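Local coordinates for protein chitinase (Chromobacterium violaceum, PDB 4TXG) that probably binds chitin and hydrolyses its glycosidic bonds, as a family 18 glycoside hydrolase, at residues Leu563-Trp567 and Ser578-Ser584; Arg405-Ala411 and Pro462-Trp468. All coordinates share one frame; numbering follows the deposited sequence.

Contact 1: Leu563-Trp567 and Ser578-Ser584; sequences LAAPW and STEDEQS
The carbonyl oxygen of Pro566 is gripped from two sources. Thr579 N donates to Pro566 O over 3.1 Å, with an N-H...O angle of 160° and the donor lying well above the carbonyl plane. Water 2 gives a second bond to Pro566 O at 2.7 Å and also bonds Ser578 OG, which probably accepts from Asn410 N as well. The pyrrolidine ring is wedged among polar groups of the turn: Pro566 CG rests 3.4 Å from Thr579 O, while Pro566 CD lies 3.6 Å from Ser584 OG. That hydroxyl is part of a capping box at the start of helix 582-594. With chi1 at 54°, between its backbone N and carbonyl carbon, Ser584 OG is turned back to accept from Asp581 N at 3.1 Å, and Gln583 N in return reaches Asp581 OD1 from above the carboxylate plane. Beyond the ring, water 1 lies 2.8 Å from both Ala564 O and Glu580 OE1, near enough to link them, though it has more acceptors around it than protons to give. Buried Asp581 has counter-charges in Arg557 and Lys526, and Glu580 has one in Lys588, which would favour both carboxylates being ionised. Antiparallel pairing of Trp567 with Ser578, a non-hydrogen-bonded pair, joins strands 565-570 and 575-578. A G1 bulge at Ala564 and Ala565 faces Asn560 of strand 556-560. Through Pro566 and Ser584 the contact joins this small antiparallel sheet to the first turn of helix 582-594.

Contact 2: Arg405-Ala411 and Pro462-Trp468; sequences RFVGPNA and PYYTRGW. With CS (cesium ion), chain M.
One face of the Trp468 indole, on the segment that runs from the seventh strand of the TIM barrel into a small antiparallel sheet, is laid against Val407, in the loop that follows the sixth barrel strand. Val407 CA stands 3.8 Å from the centroid of the six-membered ring and just 7° off its normal, a clear CH-pi contact. Both methyls meet the indole as well, Val407 CG1 touching Trp468 CE3 at 3.7 Å and CG2 lying over the face. Gly408 O sits at the ring's edge, 3.5 Å from Trp468 CH2, and the indole NE1 is held by Asn404 O. The Tyr464 ring has Pro462 CB over one face, while its CE2 lies over the Arg466 guanidinium, offset toward the rim. Asn410 extends with CG opposite its backbone N (chi1 -176°), bringing ND2 to 3.2 Å from Arg466 CG; amide and guanidinium planes are turned 73° apart. Asn410 ND2 and Arg466 NE both reach Asp398 OD1, so one carboxylate oxygen orients both groups. The other oxygen of Asp398 shares a cesium ion with Tyr464 OH, 3.1 Å from the metal, and two waters also bind it. At the far end, Ala411 CB packs on Pro462 CD at 3.7 Å.

Contact 2 closes along the chain before contact 1 opens, and their centres are about 10 Å apart. Both reach the four-stranded antiparallel sheet inserted between barrel strands 457-462 and 599-603, an arrangement consistent with the insertion domain of many family 18 chitinases. Contact 2 lies where the chain leaves the barrel along strand 466-468, and 575-578, its neighbour in the sheet, leads through contact 1 into helix 582-594 and back to the barrel. Ser578 touches both segments of contact 2, and its N lies 2.8 Å from Arg466 O, a probable hydrogen bond. The exit and return of the insertion are thus held side by side, with the 405-411 loop packed against the first and bonded to the second.

Contact 1: Leu563-Trp567 and Ser578-Ser584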
loop_
_atom_site.group_PDB
_atom_site.type_symbol
_atom_site.label_atom_id
_atom_site.label_comp_id
_atom_site.label_asym_id
_atom_site.label_seq_id
_atom_site.Cartn_x
_atom_site.Cartn_y
_atom_site.Cartn_z
ATOM N N LEU A 563 0.877 -18.404 -10.203
ATOM C CA LEU A 563 0.316 -17.402 -9.304
ATOM C C LEU A 563 1.259 -17.043 -8.154
ATOM O O LEU A 563 1.034 -16.064 -7.454
ATOM C CB LEU A 563 -1.007 -17.911 -8.718
ATOM C CG LEU A 563 -2.141 -18.177 -9.711
ATOM C CD1 LEU A 563 -3.259 -19.011 -9.079
ATOM C CD2 LEU A 563 -2.667 -16.843 -10.221
ATOM N N ALA A 564 2.303 -17.849 -7.977
ATOM C CA ALA A 564 3.139 -17.841 -6.770
ATOM C C ALA A 564 2.270 -17.919 -5.514
ATOM O O ALA A 564 2.422 -17.127 -4.584
ATOM C CB ALA A 564 4.050 -16.607 -6.729
ATOM N N ALA A 565 1.369 -18.892 -5.496
ATOM C CA ALA A 565 0.367 -18.990 -4.437
ATOM C C ALA A 565 0.260 -20.399 -3.856
ATOM O O ALA A 565 -0.003 -21.355 -4.578
ATOM C CB ALA A 565 -0.981 -18.546 -4.964
ATOM N N PRO A 566 0.486 -20.530 -2.540
ATOM C CA PRO A 566 0.181 -21.774 -1.839
ATOM C C PRO A 566 -1.206 -21.712 -1.212
ATOM O O PRO A 566 -1.717 -20.626 -0.930
ATOM C CB PRO A 566 1.266 -21.844 -0.756
ATOM C CG PRO A 566 1.580 -20.379 -0.445
ATOM C CD PRO A 566 1.155 -19.548 -1.666
ATOM N N TRP A 567 -1.804 -22.874 -0.989
ATOM C CA TRP A 567 -3.024 -22.946 -0.217
ATOM C C TRP A 567 -3.208 -24.319 0.380
ATOM O O TRP A 567 -2.505 -25.273 0.034
ATOM C CB TRP A 567 -4.247 -22.586 -1.061
ATOM C CG TRP A 567 -4.653 -23.556 -2.152
ATOM C CD1 TRP A 567 -5.623 -24.521 -2.084
ATOM C CD2 TRP A 567 -4.148 -23.597 -3.495
ATOM N NE1 TRP A 567 -5.740 -25.166 -3.296
ATOM C CE2 TRP A 567 -4.850 -24.603 -4.186
ATOM C CE3 TRP A 567 -3.161 -22.874 -4.182
ATOM C CZ2 TRP A 567 -4.596 -24.922 -5.519
ATOM C CZ3 TRP A 567 -2.908 -23.187 -5.512
ATOM C CH2 TRP A 567 -3.623 -24.198 -6.167
ATOM N N SER A 578 -6.231 -19.762 1.812
ATOM C CA SER A 578 -5.105 -19.164 1.106
ATOM C C SER A 578 -3.964 -18.881 2.071
ATOM O O SER A 578 -4.160 -18.219 3.087
ATOM C CB SER A 578 -5.525 -17.866 0.405
ATOM O OG SER A 578 -4.385 -17.217 -0.119
ATOM N N THR A 579 -2.774 -19.374 1.752
ATOM C CA THR A 579 -1.641 -19.221 2.652
ATOM C C THR A 579 -0.490 -18.453 2.004
ATOM O O THR A 579 -0.558 -18.049 0.841
ATOM C CB THR A 579 -1.130 -20.597 3.145
ATOM O OG1 THR A 579 -0.752 -21.401 2.021
ATOM C CG2 THR A 579 -2.224 -21.325 3.934
ATOM N N GLU A 580 0.560 -18.234 2.782
ATOM C CA GLU A 580 1.777 -17.594 2.304
ATOM C C GLU A 580 2.900 -18.267 3.072
ATOM O O GLU A 580 2.879 -18.284 4.305
ATOM C CB GLU A 580 1.741 -16.079 2.558
ATOM C CG GLU A 580 2.914 -15.291 1.975
ATOM C CD GLU A 580 2.732 -14.966 0.497
ATOM O OE1 GLU A 580 2.587 -15.897 -0.321
ATOM O OE2 GLU A 580 2.724 -13.772 0.147
ATOM N N ASP A 581 3.862 -18.867 2.379
ATOM C CA ASP A 581 4.930 -19.545 3.121
ATOM C C ASP A 581 6.266 -19.430 2.398
ATOM O O ASP A 581 6.433 -18.556 1.547
ATOM C CB ASP A 581 4.561 -21.015 3.430
ATOM C CG ASP A 581 4.365 -21.891 2.191
ATOM O OD1 ASP A 581 4.899 -21.593 1.099
ATOM O OD2 ASP A 581 3.677 -22.936 2.336
ATOM N N GLU A 582 7.227 -20.280 2.748
ATOM C CA GLU A 582 8.588 -20.041 2.276
ATOM C C GLU A 582 8.708 -20.132 0.759
ATOM O O GLU A 582 9.538 -19.450 0.154
ATOM C CB GLU A 582 9.559 -21.010 2.946
ATOM C CG GLU A 582 9.680 -20.754 4.443
ATOM C CD GLU A 582 10.005 -22.004 5.242
ATOM O OE1 GLU A 582 9.061 -22.653 5.765
ATOM O OE2 GLU A 582 11.206 -22.326 5.364
ATOM N N GLN A 583 7.876 -20.958 0.133
ATOM C CA GLN A 583 7.987 -21.114 -1.314
ATOM C C GLN A 583 7.518 -19.848 -2.029
ATOM O O GLN A 583 8.173 -19.384 -2.972
ATOM C CB GLN A 583 7.194 -22.331 -1.809
ATOM C CG GLN A 583 7.461 -22.652 -3.292
ATOM C CD GLN A 583 6.806 -23.948 -3.739
ATOM O OE1 GLN A 583 6.094 -24.589 -2.966
ATOM N NE2 GLN A 583 7.051 -24.343 -4.990
ATOM N N SER A 584 6.400 -19.276 -1.580
ATOM C CA SER A 584 5.865 -18.097 -2.252
ATOM C C SER A 584 6.660 -16.844 -1.894
ATOM O O SER A 584 6.856 -15.971 -2.743
ATOM C CB SER A 584 4.378 -17.896 -1.927
ATOM O OG SER A 584 4.118 -17.859 -0.533
HETATM O O HOH W 1 0.989 -15.719 -2.638
HETATM O O HOH W 2 -2.700 -18.256 -1.918
#

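Contact 2: Arg405-Ala411 and Pro462-Trp468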
loop_
_atom_site.group_PDB
_atom_site.type_symbol
_atom_site.label_atom_id
_atom_site.label_comp_id
_atom_site.label_asym_id
_atom_site.label_seq_id
_atom_site.Cartn_x
_atom_site.Cartn_y
_atom_site.Cartn_z
ATOM N N ARG A 405 -17.765 -14.513 -3.117
ATOM C CA ARG A 405 -17.806 -15.943 -3.369
ATOM C C ARG A 405 -16.633 -16.491 -4.183
ATOM O O ARG A 405 -16.538 -17.701 -4.375
ATOM C CB ARG A 405 -19.101 -16.288 -4.101
ATOM C CG ARG A 405 -19.111 -15.813 -5.563
ATOM C CD ARG A 405 -20.507 -15.977 -6.161
ATOM N NE ARG A 405 -20.569 -15.549 -7.559
ATOM C CZ ARG A 405 -20.788 -14.293 -7.938
ATOM N NH1 ARG A 405 -20.943 -13.335 -7.034
ATOM N NH2 ARG A 405 -20.840 -13.989 -9.228
ATOM N N PHE A 406 -15.759 -15.621 -4.677
ATOM C CA PHE A 406 -14.720 -16.065 -5.600
ATOM C C PHE A 406 -13.509 -16.603 -4.848
ATOM O O PHE A 406 -12.736 -15.849 -4.265
ATOM C CB PHE A 406 -14.322 -14.923 -6.538
ATOM C CG PHE A 406 -15.461 -14.415 -7.372
ATOM C CD1 PHE A 406 -15.966 -15.179 -8.414
ATOM C CD2 PHE A 406 -16.035 -13.182 -7.109
ATOM C CE1 PHE A 406 -17.024 -14.712 -9.182
ATOM C CE2 PHE A 406 -17.092 -12.714 -7.878
ATOM C CZ PHE A 406 -17.583 -13.485 -8.906
ATOM N N VAL A 407 -13.368 -17.925 -4.859
ATOM C CA VAL A 407 -12.330 -18.595 -4.092
ATOM C C VAL A 407 -10.989 -18.537 -4.812
ATOM O O VAL A 407 -10.870 -18.998 -5.943
ATOM C CB VAL A 407 -12.703 -20.060 -3.831
ATOM C CG1 VAL A 407 -11.622 -20.733 -2.997
ATOM C CG2 VAL A 407 -14.075 -20.153 -3.145
ATOM N N GLY A 408 -9.968 -17.999 -4.152
ATOM C CA GLY A 408 -8.685 -17.854 -4.807
ATOM C C GLY A 408 -7.631 -17.258 -3.899
ATOM O O GLY A 408 -7.912 -16.971 -2.733
ATOM N N PRO A 409 -6.414 -17.061 -4.432
ATOM C CA PRO A 409 -5.295 -16.586 -3.612
ATOM C C PRO A 409 -5.539 -15.200 -3.045
ATOM O O PRO A 409 -6.131 -14.330 -3.697
ATOM C CB PRO A 409 -4.108 -16.556 -4.585
ATOM C CG PRO A 409 -4.566 -17.267 -5.821
ATOM C CD PRO A 409 -6.057 -17.144 -5.858
ATOM N N ASN A 410 -5.046 -15.009 -1.831
ATOM C CA ASN A 410 -5.125 -13.735 -1.143
ATOM C C ASN A 410 -4.194 -12.683 -1.768
ATOM O O ASN A 410 -4.483 -11.485 -1.756
ATOM C CB ASN A 410 -4.785 -13.957 0.333
ATOM C CG ASN A 410 -4.935 -12.704 1.149
ATOM O OD1 ASN A 410 -3.957 -12.084 1.542
ATOM N ND2 ASN A 410 -6.169 -12.304 1.379
ATOM N N ALA A 411 -3.093 -13.144 -2.358
ATOM C CA ALA A 411 -2.027 -12.239 -2.772
ATOM C C ALA A 411 -1.254 -12.778 -3.975
ATOM O O ALA A 411 -0.032 -12.864 -3.936
ATOM C CB ALA A 411 -1.079 -12.000 -1.604
ATOM N N PRO A 462 1.041 -11.061 2.916
ATOM C CA PRO A 462 0.322 -11.394 4.149
ATOM C C PRO A 462 1.006 -12.480 4.968
ATOM O O PRO A 462 1.527 -13.431 4.390
ATOM C CB PRO A 462 -1.021 -11.905 3.627
ATOM C CG PRO A 462 -0.635 -12.622 2.357
ATOM C CD PRO A 462 0.497 -11.804 1.758
ATOM N N TYR A 463 1.002 -12.337 6.291
ATOM C CA TYR A 463 1.443 -13.420 7.167
ATOM C C TYR A 463 0.220 -14.071 7.815
ATOM O O TYR A 463 0.276 -14.575 8.939
ATOM C CB TYR A 463 2.409 -12.910 8.245
ATOM C CG TYR A 463 3.830 -12.603 7.792
ATOM C CD1 TYR A 463 4.220 -12.725 6.455
ATOM C CD2 TYR A 463 4.789 -12.211 8.723
ATOM C CE1 TYR A 463 5.536 -12.439 6.067
ATOM C CE2 TYR A 463 6.102 -11.939 8.352
ATOM C CZ TYR A 463 6.468 -12.047 7.034
ATOM O OH TYR A 463 7.774 -11.763 6.683
ATOM N N TYR A 464 -0.891 -14.067 7.090
ATOM C CA TYR A 464 -2.151 -14.588 7.606
ATOM C C TYR A 464 -2.911 -15.208 6.439
ATOM O O TYR A 464 -2.559 -15.002 5.284
ATOM C CB TYR A 464 -2.991 -13.481 8.254
ATOM C CG TYR A 464 -3.386 -12.425 7.246
ATOM C CD1 TYR A 464 -2.548 -11.346 6.990
ATOM C CD2 TYR A 464 -4.564 -12.533 6.505
ATOM C CE1 TYR A 464 -2.880 -10.394 6.055
ATOM C CE2 TYR A 464 -4.903 -11.576 5.559
ATOM C CZ TYR A 464 -4.051 -10.514 5.336
ATOM O OH TYR A 464 -4.368 -9.553 4.398
ATOM N N THR A 465 -3.960 -15.950 6.755
ATOM C CA THR A 465 -4.795 -16.586 5.745
ATOM C C THR A 465 -6.148 -15.903 5.593
ATOM O O THR A 465 -6.591 -15.161 6.477
ATOM C CB THR A 465 -5.077 -18.062 6.101
ATOM O OG1 THR A 465 -5.918 -18.100 7.261
ATOM C CG2 THR A 465 -3.783 -18.801 6.398
ATOM N N ARG A 466 -6.791 -16.164 4.460
ATOM C CA ARG A 466 -8.236 -15.981 4.309
ATOM C C ARG A 466 -8.758 -17.310 3.793
ATOM O O ARG A 466 -8.011 -18.079 3.188
ATOM C CB ARG A 466 -8.593 -14.859 3.333
ATOM C CG ARG A 466 -8.066 -13.476 3.680
ATOM C CD ARG A 466 -8.654 -12.909 4.959
ATOM N NE ARG A 466 -8.484 -11.459 4.977
ATOM C CZ ARG A 466 -8.713 -10.697 6.038
ATOM N NH1 ARG A 466 -9.118 -11.249 7.177
ATOM N NH2 ARG A 466 -8.533 -9.385 5.956
ATOM N N GLY A 467 -10.030 -17.600 4.016
ATOM C CA GLY A 467 -10.517 -18.903 3.606
ATOM C C GLY A 467 -12.026 -19.032 3.555
ATOM O O GLY A 467 -12.747 -18.268 4.203
ATOM N N TRP A 468 -12.472 -20.024 2.788
ATOM C CA TRP A 468 -13.883 -20.339 2.557
ATOM C C TRP A 468 -14.174 -21.790 2.936
ATOM O O TRP A 468 -13.280 -22.632 2.891
ATOM C CB TRP A 468 -14.262 -20.167 1.084
ATOM C CG TRP A 468 -14.093 -18.815 0.446
ATOM C CD1 TRP A 468 -15.093 -17.940 0.120
ATOM C CD2 TRP A 468 -12.869 -18.213 -0.012
ATOM N NE1 TRP A 468 -14.566 -16.823 -0.492
ATOM C CE2 TRP A 468 -13.204 -16.965 -0.582
ATOM C CE3 TRP A 468 -11.522 -18.601 0.018
ATOM C CZ2 TRP A 468 -12.249 -16.103 -1.118
ATOM C CZ3 TRP A 468 -10.567 -17.741 -0.513
ATOM C CH2 TRP A 468 -10.936 -16.500 -1.066
HETATM CS CS CS M . -4.665 -7.026 6.103
HETATM O O HOH W 3 -3.388 -3.979 6.081
HETATM O O HOH W 4 -6.760 -6.963 8.237
#